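Sulfonate ABC transporter, periplasmic sulfonate-binding protein SsuA (Methylobacillus flagellatus, PDB 3UIF) probably binds sulfonates or related sulfate esters in the periplasm and delivers them to an ABC transporter for uptake. Local coordinates at residues Ala11-Thr15 with Val49-Met53; Asn100-Pro106 with Lys186-Lys192; Lys120-Leu124 with Thr166-Phe171; Thr223-Lys227 with Ala313-Leu317; Ser271-Asp275 with Leu305-Val310. One frame throughout, in Å; residues are numbered along the deposited sequence.

Contact 1. Residues Ala11-Thr15 with Val49-Met53; sequences ASVAT and VPAAM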
# COMPACT_ATOMS: atom_id res chain seq x y z
N ALA A 11 7.93 -4.20 12.42
CA ALA A 11 7.60 -5.23 11.44
C ALA A 11 7.52 -4.67 10.02
O ALA A 11 7.16 -3.52 9.82
CB ALA A 11 6.30 -5.92 11.81
N SER A 12 7.87 -5.51 9.05
CA SER A 12 7.60 -5.23 7.65
C SER A 12 7.26 -6.53 6.91
O SER A 12 7.58 -7.63 7.39
CB SER A 12 8.82 -4.61 7.00
OG SER A 12 9.84 -5.60 6.86
N VAL A 13 6.62 -6.40 5.75
CA VAL A 13 6.40 -7.55 4.89
C VAL A 13 7.66 -7.76 4.08
O VAL A 13 8.16 -6.81 3.48
CB VAL A 13 5.18 -7.36 3.96
CG1 VAL A 13 5.00 -8.56 3.04
CG2 VAL A 13 3.91 -7.14 4.77
N ALA A 14 8.18 -8.99 4.07
CA ALA A 14 9.47 -9.30 3.46
C ALA A 14 9.43 -10.52 2.54
O ALA A 14 8.66 -11.46 2.76
CB ALA A 14 10.54 -9.48 4.53
N THR A 15 10.28 -10.51 1.51
CA THR A 15 10.32 -11.59 0.52
C THR A 15 11.77 -11.79 0.06
O THR A 15 12.43 -10.83 -0.34
CB THR A 15 9.45 -11.26 -0.73
OG1 THR A 15 8.20 -10.67 -0.33
CG2 THR A 15 9.18 -12.51 -1.57
N VAL A 49 11.37 -7.04 12.38
CA VAL A 49 10.63 -8.30 12.41
C VAL A 49 10.09 -8.52 11.00
O VAL A 49 8.97 -8.16 10.69
CB VAL A 49 9.51 -8.30 13.49
CG1 VAL A 49 8.85 -9.67 13.58
CG2 VAL A 49 10.06 -7.89 14.85
N PRO A 50 10.92 -9.09 10.12
CA PRO A 50 10.47 -9.41 8.77
C PRO A 50 9.36 -10.48 8.79
O PRO A 50 9.42 -11.44 9.56
CB PRO A 50 11.73 -9.97 8.12
CG PRO A 50 12.49 -10.57 9.25
CD PRO A 50 12.28 -9.61 10.38
N ALA A 51 8.36 -10.30 7.95
CA ALA A 51 7.26 -11.25 7.88
C ALA A 51 7.01 -11.62 6.44
O ALA A 51 6.81 -10.75 5.59
CB ALA A 51 6.01 -10.64 8.49
N ALA A 52 7.03 -12.92 6.14
CA ALA A 52 6.63 -13.40 4.82
C ALA A 52 5.21 -12.95 4.49
O ALA A 52 4.36 -12.70 5.38
CB ALA A 52 6.76 -14.91 4.72
N MSE A 53 4.94 -12.83 3.20
CA MSE A 53 3.73 -12.19 2.72
C MSE A 53 2.46 -12.83 3.24
O MSE A 53 1.43 -12.16 3.32
CB MSE A 53 3.78 -12.11 1.20
CG MSE A 53 3.19 -10.78 0.74
SE MSE A 53 3.39 -10.64 -1.23
CE MSE A 53 1.45 -10.48 -1.61
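Ala-14 and Ala-51 meet where strand 6-17 runs parallel to strand 44-51. Strand 6-17 also pairs with strands 20-23 and 71-75, so this is one seam of the mixed sheet in the alpha/beta fold of a periplasmic binding protein. Ala-51 has slightly more surface buried here than any other residue. It bonds both sides of Val-13. Its N gives a hydrogen bond to Ser-12 O at 2.8 Å, bent at the hydrogen (137°). Its O takes one from Ala-14 N at 2.7 Å. One step back, Ser-12 N reaches Val-49 O at 3.3 Å, a longer bond. Backbone donors and acceptors thus alternate as in a regular parallel pair.

The methyl of Ala-51 points to the same side of the sheet as Ala-11, Val-13 and Val-49. Helix 56-65 covers this side, with Val-59 and Ile-60 against Ala-51. The Ala-14 methyl instead meets Pro-50 CB, 3.8 Å from Ala-14 CB, beside Thr-21 and Tyr-23 of strand 20-23.

Next along the chain, Ala-52 CA makes a CA-H...O contact to Ala-14 O, 3.5 Å away. Met-53, present as selenomethionine, has its side chain about 3 Å from a bound sulfate ion, which probably comes from the crystallisation liquor but may mark a pocket. Val-13 places CG1 anti to its backbone N (chi1 178°), and this branch meets Met-53 CG at 3.7 Å.

Contact 2. Residues Asn100-Pro106 with Lys186-Lys192; sequences NSYLVVP and KIIWSTK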
# COMPACT_ATOMS: atom_id res chain seq x y z
N ASN A 100 -1.09 1.37 -8.25
CA ASN A 100 -2.25 1.46 -9.12
C ASN A 100 -2.87 0.06 -9.32
O ASN A 100 -2.26 -0.97 -8.98
CB ASN A 100 -1.89 2.08 -10.48
CG ASN A 100 -1.51 3.55 -10.37
OD1 ASN A 100 -2.34 4.42 -10.07
ND2 ASN A 100 -0.23 3.84 -10.63
N SER A 101 -4.08 0.03 -9.85
CA SER A 101 -4.68 -1.21 -10.31
C SER A 101 -4.99 -1.10 -11.78
O SER A 101 -5.05 -0.00 -12.31
CB SER A 101 -5.92 -1.56 -9.52
OG SER A 101 -5.59 -1.69 -8.16
N TYR A 102 -5.19 -2.25 -12.42
CA TYR A 102 -5.21 -2.33 -13.88
C TYR A 102 -6.22 -3.37 -14.34
O TYR A 102 -6.31 -4.46 -13.75
CB TYR A 102 -3.81 -2.73 -14.39
CG TYR A 102 -2.69 -1.82 -13.96
CD1 TYR A 102 -2.04 -1.98 -12.74
CD2 TYR A 102 -2.27 -0.79 -14.79
CE1 TYR A 102 -1.02 -1.13 -12.35
CE2 TYR A 102 -1.25 0.07 -14.42
CZ TYR A 102 -0.62 -0.11 -13.21
OH TYR A 102 0.40 0.74 -12.89
N LEU A 103 -6.96 -3.05 -15.40
CA LEU A 103 -7.80 -4.02 -16.09
C LEU A 103 -7.12 -4.41 -17.38
O LEU A 103 -6.77 -3.56 -18.20
CB LEU A 103 -9.20 -3.46 -16.36
CG LEU A 103 -10.28 -4.41 -16.90
CD1 LEU A 103 -10.59 -5.56 -15.95
CD2 LEU A 103 -11.54 -3.63 -17.22
N VAL A 104 -6.94 -5.72 -17.54
CA VAL A 104 -6.21 -6.31 -18.65
C VAL A 104 -7.16 -7.24 -19.36
O VAL A 104 -7.89 -7.99 -18.72
CB VAL A 104 -5.05 -7.19 -18.14
CG1 VAL A 104 -4.02 -7.40 -19.23
CG2 VAL A 104 -4.42 -6.59 -16.87
N VAL A 105 -7.15 -7.17 -20.68
CA VAL A 105 -7.92 -8.08 -21.54
C VAL A 105 -6.96 -8.80 -22.50
O VAL A 105 -5.86 -8.31 -22.74
CB VAL A 105 -9.05 -7.35 -22.33
CG1 VAL A 105 -10.14 -6.86 -21.39
CG2 VAL A 105 -8.51 -6.22 -23.20
N PRO A 106 -7.38 -9.97 -23.04
CA PRO A 106 -6.48 -10.66 -23.98
C PRO A 106 -6.07 -9.72 -25.10
O PRO A 106 -6.80 -8.76 -25.40
CB PRO A 106 -7.34 -11.80 -24.52
CG PRO A 106 -8.30 -12.09 -23.41
CD PRO A 106 -8.61 -10.74 -22.81
N LYS A 186 -3.54 -6.71 -23.10
CA LYS A 186 -3.50 -5.25 -23.14
C LYS A 186 -4.27 -4.61 -21.99
O LYS A 186 -5.36 -5.05 -21.64
CB LYS A 186 -3.93 -4.70 -24.52
CG LYS A 186 -5.31 -5.10 -25.01
CD LYS A 186 -5.69 -4.27 -26.23
CE LYS A 186 -7.18 -4.35 -26.55
NZ LYS A 186 -7.54 -5.49 -27.44
N ILE A 187 -3.67 -3.60 -21.39
CA ILE A 187 -4.28 -2.85 -20.31
C ILE A 187 -5.22 -1.81 -20.92
O ILE A 187 -4.82 -1.07 -21.81
CB ILE A 187 -3.22 -2.16 -19.43
CG1 ILE A 187 -2.35 -3.20 -18.73
CG2 ILE A 187 -3.86 -1.22 -18.41
CD1 ILE A 187 -1.10 -2.63 -18.10
N ILE A 188 -6.45 -1.76 -20.44
CA ILE A 188 -7.50 -0.92 -21.05
C ILE A 188 -8.08 0.08 -20.06
O ILE A 188 -8.76 1.02 -20.43
CB ILE A 188 -8.64 -1.77 -21.66
CG1 ILE A 188 -9.25 -2.70 -20.60
CG2 ILE A 188 -8.13 -2.54 -22.87
CD1 ILE A 188 -10.70 -3.07 -20.84
N TRP A 189 -7.81 -0.15 -18.78
CA TRP A 189 -8.19 0.76 -17.74
C TRP A 189 -7.16 0.65 -16.66
O TRP A 189 -6.57 -0.40 -16.48
CB TRP A 189 -9.58 0.42 -17.22
CG TRP A 189 -10.03 1.39 -16.17
CD1 TRP A 189 -10.71 2.59 -16.37
CD2 TRP A 189 -9.81 1.31 -14.71
NE1 TRP A 189 -10.93 3.23 -15.18
CE2 TRP A 189 -10.42 2.52 -14.14
CE3 TRP A 189 -9.19 0.40 -13.86
CZ2 TRP A 189 -10.41 2.78 -12.78
CZ3 TRP A 189 -9.19 0.67 -12.48
CH2 TRP A 189 -9.79 1.83 -11.96
N SER A 190 -6.95 1.73 -15.92
CA SER A 190 -6.01 1.75 -14.82
C SER A 190 -6.39 2.87 -13.86
O SER A 190 -7.03 3.84 -14.27
CB SER A 190 -4.58 1.90 -15.37
OG SER A 190 -3.85 2.88 -14.70
N THR A 191 -6.02 2.72 -12.58
CA THR A 191 -6.31 3.76 -11.57
C THR A 191 -5.50 5.04 -11.79
O THR A 191 -5.71 6.02 -11.07
CB THR A 191 -6.08 3.31 -10.11
OG1 THR A 191 -4.80 2.69 -10.02
CG2 THR A 191 -7.15 2.35 -9.65
N LYS A 192 -4.58 5.02 -12.75
CA LYS A 192 -3.89 6.25 -13.17
C LYS A 192 -4.85 7.29 -13.74
O LYS A 192 -4.46 8.43 -13.93
CB LYS A 192 -2.80 5.96 -14.20
CG LYS A 192 -1.64 5.13 -13.66
CD LYS A 192 -0.62 4.87 -14.74
CE LYS A 192 0.40 3.86 -14.26
NZ LYS A 192 1.45 3.65 -15.30
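Tyr-102 to Val-105 pair with Lys-186 to Ser-190 as antiparallel strands, and strand 185-190 is an edge strand of the five-stranded sheet. A beta bulge breaks the register. Leu-103 N bonds Trp-189 O at 2.9 Å, but Leu-103 O takes Ile-188 N, so Ile-188 is the extra residue. Its CD1 lies near Leu-103 CD2 at 3.8 Å. Val-105 and Lys-186 then exchange two backbone bonds.

At the other end Thr-191 N still bonds Ser-101 O, and side chains add to it. Thr-191 OG1 accepts from Ser-101 N at 2.8 Å and donates to Asn-100 OD1 at 3.0 Å, in the carbonyl plane. This hydroxyl therefore ties two residues of the incoming chain. Ser-190 OG accepts from Lys-192 N in an ST turn. The extended Lys-192 chain crosses the Asn-100 side chain at about a right angle. Its CE lies at the edge of the Tyr-102 ring, 3.4 Å from Tyr-102 OH. That hydroxyl is hydrogen-bonded to Glu-258, while Lys-192 NZ is held by Arg-257 O, Asp-260 O and Tyr-177.

Helix 130-140 covers Ser-101, Trp-189 and Thr-191. Helix 176-181 packs on Tyr-102, Val-104 and Ile-187, and strand 169-172 flanks strand 102-106 on its other edge.

Contact 3. Residues Lys120-Leu124 with Thr166-Phe171; sequences KKIAL and TVDGFF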
# COMPACT_ATOMS: atom_id res chain seq x y z
N LYS A 120 -19.12 -11.58 -18.51
CA LYS A 120 -17.86 -12.26 -18.83
C LYS A 120 -17.12 -12.75 -17.59
O LYS A 120 -17.48 -12.40 -16.46
CB LYS A 120 -16.95 -11.35 -19.66
CG LYS A 120 -17.55 -10.85 -20.96
CD LYS A 120 -17.36 -11.83 -22.10
CE LYS A 120 -17.94 -11.27 -23.40
NZ LYS A 120 -17.87 -12.29 -24.47
N LYS A 121 -16.09 -13.57 -17.82
CA LYS A 121 -15.17 -14.05 -16.77
C LYS A 121 -14.03 -13.06 -16.48
O LYS A 121 -13.24 -12.74 -17.37
CB LYS A 121 -14.57 -15.41 -17.16
CG LYS A 121 -15.34 -16.62 -16.65
CD LYS A 121 -14.97 -17.90 -17.40
CE LYS A 121 -15.86 -18.16 -18.60
NZ LYS A 121 -15.25 -19.09 -19.60
N ILE A 122 -13.96 -12.57 -15.24
CA ILE A 122 -12.85 -11.73 -14.81
C ILE A 122 -12.11 -12.36 -13.62
O ILE A 122 -12.70 -12.60 -12.55
CB ILE A 122 -13.26 -10.26 -14.51
CG1 ILE A 122 -13.93 -9.63 -15.73
CG2 ILE A 122 -12.05 -9.42 -14.10
CD1 ILE A 122 -14.80 -8.43 -15.42
N ALA A 123 -10.82 -12.63 -13.84
CA ALA A 123 -9.91 -13.16 -12.83
C ALA A 123 -9.53 -12.06 -11.84
O ALA A 123 -8.97 -11.03 -12.23
CB ALA A 123 -8.66 -13.75 -13.49
N LEU A 124 -9.88 -12.26 -10.58
CA LEU A 124 -9.59 -11.27 -9.54
C LEU A 124 -9.31 -11.95 -8.21
O LEU A 124 -10.09 -12.79 -7.76
CB LEU A 124 -10.75 -10.29 -9.39
CG LEU A 124 -10.86 -9.45 -8.11
CD1 LEU A 124 -9.81 -8.35 -8.04
CD2 LEU A 124 -12.27 -8.88 -7.97
N THR A 166 -8.81 -18.17 -21.01
CA THR A 166 -9.64 -18.89 -20.05
C THR A 166 -10.56 -17.91 -19.30
O THR A 166 -11.66 -18.26 -18.89
CB THR A 166 -8.76 -19.75 -19.10
OG1 THR A 166 -8.48 -21.00 -19.74
CG2 THR A 166 -9.42 -20.00 -17.72
N VAL A 167 -10.08 -16.68 -19.13
CA VAL A 167 -10.92 -15.56 -18.69
C VAL A 167 -10.93 -14.48 -19.76
O VAL A 167 -10.15 -14.51 -20.71
CB VAL A 167 -10.43 -14.95 -17.35
CG1 VAL A 167 -10.59 -15.95 -16.21
CG2 VAL A 167 -9.00 -14.46 -17.47
N ASP A 168 -11.83 -13.52 -19.61
CA ASP A 168 -11.97 -12.45 -20.58
C ASP A 168 -11.40 -11.13 -20.04
O ASP A 168 -11.26 -10.14 -20.76
CB ASP A 168 -13.44 -12.34 -20.99
CG ASP A 168 -14.03 -13.71 -21.40
OD1 ASP A 168 -13.60 -14.28 -22.43
OD2 ASP A 168 -14.92 -14.22 -20.69
N GLY A 169 -11.04 -11.14 -18.76
CA GLY A 169 -10.43 -9.98 -18.11
C GLY A 169 -9.68 -10.36 -16.85
O GLY A 169 -9.95 -11.40 -16.25
N PHE A 170 -8.75 -9.51 -16.45
CA PHE A 170 -7.90 -9.79 -15.30
C PHE A 170 -7.66 -8.49 -14.56
O PHE A 170 -7.17 -7.52 -15.13
CB PHE A 170 -6.59 -10.44 -15.79
CG PHE A 170 -5.54 -10.64 -14.73
CD1 PHE A 170 -5.82 -11.31 -13.54
CD2 PHE A 170 -4.24 -10.19 -14.93
CE1 PHE A 170 -4.83 -11.52 -12.58
CE2 PHE A 170 -3.25 -10.40 -13.98
CZ PHE A 170 -3.54 -11.07 -12.81
N PHE A 171 -8.01 -8.46 -13.29
CA PHE A 171 -7.81 -7.26 -12.50
C PHE A 171 -6.66 -7.44 -11.51
O PHE A 171 -6.70 -8.35 -10.67
CB PHE A 171 -9.09 -6.86 -11.77
CG PHE A 171 -9.14 -5.41 -11.41
CD1 PHE A 171 -9.50 -4.46 -12.37
CD2 PHE A 171 -8.80 -4.98 -10.12
CE1 PHE A 171 -9.53 -3.11 -12.04
CE2 PHE A 171 -8.84 -3.63 -9.79
CZ PHE A 171 -9.20 -2.70 -10.75
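Asp-168 points its side chain at Lys-120 and Lys-121, beside the parallel strands 121-124 and 169-171. Its CG lies anti to the carbonyl carbon (chi1 -51°), which carries OD2 back to Lys-121 N. OD2 receives that hydrogen bond at 3.2 Å on its anti lone pair. The Lys-120 chain crosses the Asp-168 side chain at about a right angle and bends at its second torsion. Lys-120 NZ is 5.1 Å from Asp-168 OD1 and Lys-121 NZ is 5.0 Å from Asp-168 OD2. The charged atoms are not in contact, so any attraction between them probably acts at longer range.

Lys-121 O takes Asp-168 N at 2.8 Å, and Gly-169 N adds a weak second bond. Further on, Ala-123 N bonds Gly-169 O, and Phe-171 N bonds Ala-123 O.

Side chains then alternate between the two sides of the sheet. On one side the Ala-123 methyl sits between Phe-170 CD1, at 3.7 Å, and Val-167 CG1, at 4.0 Å. On the other, Leu-124 and Phe-171 lie side by side and point the same way, with Leu-124 CD1 4.1 Å from Phe-171 CB.

Each side has its own helix. Helix 155-164 packs on Val-167 and Phe-170. Helix 130-140 packs on Leu-124 and Phe-171, and Phe-134 meets the Phe-171 ring edge-to-face. Strand 121-124 lies between strands 149-151 and 169-172, and strand 102-106 follows beyond.

Contact 4. Residues Thr223-Lys227 with Ala313-Leu317; sequences TAYLK and ALKEL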
# COMPACT_ATOMS: atom_id res chain seq x y z
N THR A 223 9.74 11.36 12.60
CA THR A 223 10.68 12.33 12.07
C THR A 223 11.75 11.62 11.23
O THR A 223 12.01 12.02 10.09
CB THR A 223 11.32 13.17 13.17
OG1 THR A 223 10.33 14.01 13.76
CG2 THR A 223 12.42 14.02 12.60
N ALA A 224 12.34 10.56 11.77
CA ALA A 224 13.39 9.81 11.06
C ALA A 224 12.87 9.20 9.76
O ALA A 224 13.53 9.29 8.73
CB ALA A 224 14.01 8.75 11.96
N TYR A 225 11.69 8.61 9.81
CA TYR A 225 11.02 8.09 8.64
C TYR A 225 10.86 9.11 7.52
O TYR A 225 11.27 8.86 6.39
CB TYR A 225 9.63 7.58 9.02
CG TYR A 225 8.87 6.99 7.86
CD1 TYR A 225 9.16 5.72 7.39
CD2 TYR A 225 7.84 7.71 7.24
CE1 TYR A 225 8.45 5.16 6.34
CE2 TYR A 225 7.12 7.18 6.19
CZ TYR A 225 7.43 5.90 5.74
OH TYR A 225 6.72 5.35 4.69
N LEU A 226 10.25 10.24 7.84
CA LEU A 226 10.06 11.30 6.85
C LEU A 226 11.37 11.82 6.24
O LEU A 226 11.40 12.20 5.07
CB LEU A 226 9.21 12.44 7.43
CG LEU A 226 7.78 12.02 7.76
CD1 LEU A 226 7.00 13.17 8.38
CD2 LEU A 226 7.05 11.49 6.52
N LYS A 227 12.44 11.83 7.03
CA LYS A 227 13.75 12.21 6.49
C LYS A 227 14.11 11.33 5.31
O LYS A 227 14.50 11.84 4.26
CB LYS A 227 14.83 12.16 7.55
CG LYS A 227 14.97 13.46 8.31
CD LYS A 227 15.73 13.24 9.61
CE LYS A 227 16.84 14.26 9.72
NZ LYS A 227 17.39 14.30 11.11
N ALA A 313 6.66 16.62 12.69
CA ALA A 313 7.83 16.32 11.86
C ALA A 313 8.05 17.28 10.69
O ALA A 313 9.18 17.71 10.47
CB ALA A 313 7.79 14.88 11.37
N LEU A 314 6.97 17.64 9.98
CA LEU A 314 7.03 18.56 8.83
C LEU A 314 7.44 19.98 9.22
O LEU A 314 8.19 20.63 8.50
CB LEU A 314 5.70 18.60 8.09
CG LEU A 314 5.06 17.36 7.44
CD1 LEU A 314 3.70 17.76 6.90
CD2 LEU A 314 5.90 16.71 6.35
N LYS A 315 6.92 20.45 10.36
CA LYS A 315 7.37 21.72 10.95
C LYS A 315 8.86 21.62 11.30
O LYS A 315 9.65 22.45 10.89
CB LYS A 315 6.53 22.09 12.19
CG LYS A 315 6.99 23.33 12.96
CD LYS A 315 6.02 23.70 14.09
CE LYS A 315 6.58 24.73 15.07
NZ LYS A 315 7.31 24.13 16.24
N GLU A 316 9.24 20.57 12.02
CA GLU A 316 10.63 20.36 12.46
C GLU A 316 11.61 20.25 11.29
O GLU A 316 12.75 20.67 11.41
CB GLU A 316 10.68 19.06 13.25
CG GLU A 316 11.44 19.10 14.57
CD GLU A 316 11.04 17.95 15.49
OE1 GLU A 316 10.61 18.24 16.63
OE2 GLU A 316 11.12 16.75 15.06
N LEU A 317 11.16 19.70 10.17
CA LEU A 317 12.05 19.44 9.06
C LEU A 317 11.96 20.52 8.00
O LEU A 317 12.67 20.46 7.00
CB LEU A 317 11.73 18.08 8.42
CG LEU A 317 12.09 16.79 9.17
CD1 LEU A 317 11.79 15.57 8.30
CD2 LEU A 317 13.54 16.77 9.67
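Leu-317 pushes its forked end into a shallow hollow between Thr-223, Leu-226 and Lys-227, three residues on one side of helix 215-233. CD1 of Leu-317 lies 3.8 Å from Lys-227 CG and 4.1 Å from Leu-226 CB. CD2 faces the methylene chain of Lys-227, which crosses the leucine at about a right angle and forms one wall of the hollow.

One turn back, a smaller bump fits a second hollow. The Ala-313 methyl sits between Leu-226 CD1, at 3.5 Å, and Thr-223 OG1, at 3.6 Å. The small side chain lets the helices come close: Thr-223 CA and Ala-313 CA are 4.9 Å apart. Leu-226 CD1 also reaches CD2 of Leu-314, more loosely.

A polar link to the exposed Glu-316 flanks the apolar fit. Thr-223 OG1 sits anti to the carbonyl carbon (chi1 -68°) and donates to Glu-316 OE2 at 3.1 Å, nearly in line with the C-O bond. Gln-219, one turn earlier, is hydrogen-bonded to the same hydroxyl. Replacing Thr-223 by a valine would keep much of the shape but would probably leave the Glu-316 carboxylate without this donor and Gln-219 without its mate.

Residues three and four apart in each segment carry the contact. This is ordinary helix-to-helix packing, and it joins the end of helix 308-316 to the long helix 215-233.

Contact 5. Residues Ser271-Asp275 with Leu305-Val310; sequences SPLYD and LNPHFV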
# COMPACT_ATOMS: atom_id res chain seq x y z
N SER A 271 3.53 10.98 -0.41
CA SER A 271 2.94 11.94 0.51
C SER A 271 2.48 11.32 1.83
O SER A 271 1.83 10.29 1.84
CB SER A 271 1.80 12.69 -0.17
OG SER A 271 1.14 13.54 0.74
N PRO A 272 2.84 11.95 2.95
CA PRO A 272 2.43 11.51 4.27
C PRO A 272 1.24 12.29 4.81
O PRO A 272 0.85 12.13 5.97
CB PRO A 272 3.67 11.80 5.11
CG PRO A 272 4.25 13.02 4.47
CD PRO A 272 3.96 12.91 3.01
N LEU A 273 0.67 13.14 3.97
CA LEU A 273 -0.43 14.00 4.39
C LEU A 273 -1.71 13.23 4.70
O LEU A 273 -2.07 12.28 4.00
CB LEU A 273 -0.70 15.07 3.31
CG LEU A 273 0.48 15.99 3.03
CD1 LEU A 273 0.08 17.10 2.07
CD2 LEU A 273 1.05 16.59 4.32
N TYR A 274 -2.38 13.67 5.76
CA TYR A 274 -3.64 13.10 6.17
C TYR A 274 -4.75 13.89 5.51
O TYR A 274 -5.63 14.41 6.16
CB TYR A 274 -3.78 13.13 7.70
CG TYR A 274 -2.89 12.12 8.42
CD1 TYR A 274 -1.52 12.37 8.57
CD2 TYR A 274 -3.42 10.93 8.95
CE1 TYR A 274 -0.70 11.46 9.21
CE2 TYR A 274 -2.61 10.01 9.60
CZ TYR A 274 -1.25 10.28 9.72
OH TYR A 274 -0.42 9.38 10.36
N ASP A 275 -4.68 13.98 4.19
CA ASP A 275 -5.59 14.83 3.45
C ASP A 275 -6.98 14.21 3.25
O ASP A 275 -7.25 13.10 3.71
CB ASP A 275 -4.96 15.34 2.12
CG ASP A 275 -4.47 14.21 1.20
OD1 ASP A 275 -4.93 13.05 1.31
OD2 ASP A 275 -3.61 14.51 0.32
N LEU A 305 -6.49 6.90 12.84
CA LEU A 305 -5.58 7.85 12.20
C LEU A 305 -5.09 8.93 13.16
O LEU A 305 -5.89 9.67 13.73
CB LEU A 305 -6.26 8.53 11.02
CG LEU A 305 -6.99 7.70 9.97
CD1 LEU A 305 -7.75 8.66 9.06
CD2 LEU A 305 -6.04 6.79 9.20
N ASN A 306 -3.77 9.02 13.33
CA ASN A 306 -3.17 10.05 14.16
C ASN A 306 -2.20 10.95 13.38
O ASN A 306 -1.05 10.57 13.17
CB ASN A 306 -2.47 9.40 15.35
CG ASN A 306 -2.03 10.41 16.40
OD1 ASN A 306 -2.12 11.62 16.20
ND2 ASN A 306 -1.56 9.90 17.52
N PRO A 307 -2.66 12.15 12.97
CA PRO A 307 -1.83 13.08 12.19
C PRO A 307 -0.83 13.92 13.00
O PRO A 307 -0.09 14.71 12.42
CB PRO A 307 -2.87 14.01 11.54
CG PRO A 307 -3.99 14.03 12.52
CD PRO A 307 -4.03 12.67 13.17
N HIS A 308 -0.79 13.74 14.32
CA HIS A 308 0.04 14.61 15.18
C HIS A 308 1.53 14.53 14.92
O HIS A 308 2.22 15.55 15.03
CB HIS A 308 -0.29 14.39 16.67
CG HIS A 308 0.72 15.02 17.62
ND1 HIS A 308 0.83 16.37 17.78
CD2 HIS A 308 1.68 14.44 18.46
CE1 HIS A 308 1.81 16.63 18.68
NE2 HIS A 308 2.33 15.45 19.10
N PHE A 309 2.03 13.35 14.59
CA PHE A 309 3.47 13.13 14.41
C PHE A 309 4.07 13.64 13.09
O PHE A 309 5.21 14.11 13.07
CB PHE A 309 3.81 11.65 14.64
CG PHE A 309 3.42 11.16 15.99
CD1 PHE A 309 4.17 11.50 17.11
CD2 PHE A 309 2.25 10.43 16.16
CE1 PHE A 309 3.79 11.08 18.38
CE2 PHE A 309 1.86 9.99 17.42
CZ PHE A 309 2.63 10.32 18.54
N VAL A 310 3.29 13.54 12.01
CA VAL A 310 3.69 14.05 10.71
C VAL A 310 3.66 15.60 10.73
O VAL A 310 4.59 16.26 10.23
CB VAL A 310 2.78 13.47 9.61
CG1 VAL A 310 2.82 14.31 8.34
CG2 VAL A 310 3.14 12.01 9.36
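Tyr-274 and Pro-307 form the tight part of this contact. The alpha carbon of Pro-307 stands over the centre of the Tyr-274 ring, 3.6 Å from CA to centroid and 14° off the normal. This is a CH-pi contact. Pro-307 CB follows at 3.6 Å from Tyr-274 CG. The ring gets there because CG is anti to the carbonyl carbon (chi1 -72°), on a residue that centres an inverse gamma turn. Val-310 CG2 comes in at the ring edge, 3.9 Å from Tyr-274 CE1. The hydroxyl passes close to Asn-306 O, but its hydrogen bond goes to Leu-91 O.

Away from the face covered by Pro-307 the fit slackens. Leu-305 CB stands at the ring edge, 4.2 Å from Tyr-274 CE2. Pro-272 CB is equally far from Val-310 CG1. The close face-on contact is thus at the solvent side, where Pro-307 is exposed, while the looser Pro-272 and Val-310 pair is buried. A serine in place of Tyr-274 would probably leave Pro-307 without the ring it rests on and Leu-91 O without its donor.

The segments join two helix starts. Asp-275 is the N-cap of helix 276-291, its OD1 bonded to Leu-278 N. Asn-306 OD1 accepts from His-308 N at 3.1 Å, while its ND2 is hydrogen-bonded to Gln-90 OE1 of strand 89-94. The contact is a proline-aromatic CH-pi pair set between two side-chain-capped helix N-termini.

Overall arrangement
The contacts fall into two groups. Contacts 2 and 3 share the five-stranded sheet; their centres are 12 Å apart, and Val-104 O and Phe-170 N, 2.9 Å apart, join them. Contact 3 is nested within the loop that contact 2 closes. Contacts 4 and 5 both use helix 308-316, with centres 11 Å apart, and Leu-226 packs on Pro-272. They lie across the chain's centre from contacts 2 and 3. Contact 1, in the other sheet, touches none of them; its nearest atoms are about 13 Å from contact 2 and about 9 Å from contact 4. The sulfate beside Met-53 of contact 1 probably comes from the crystallisation liquor, though it may mark a pocket.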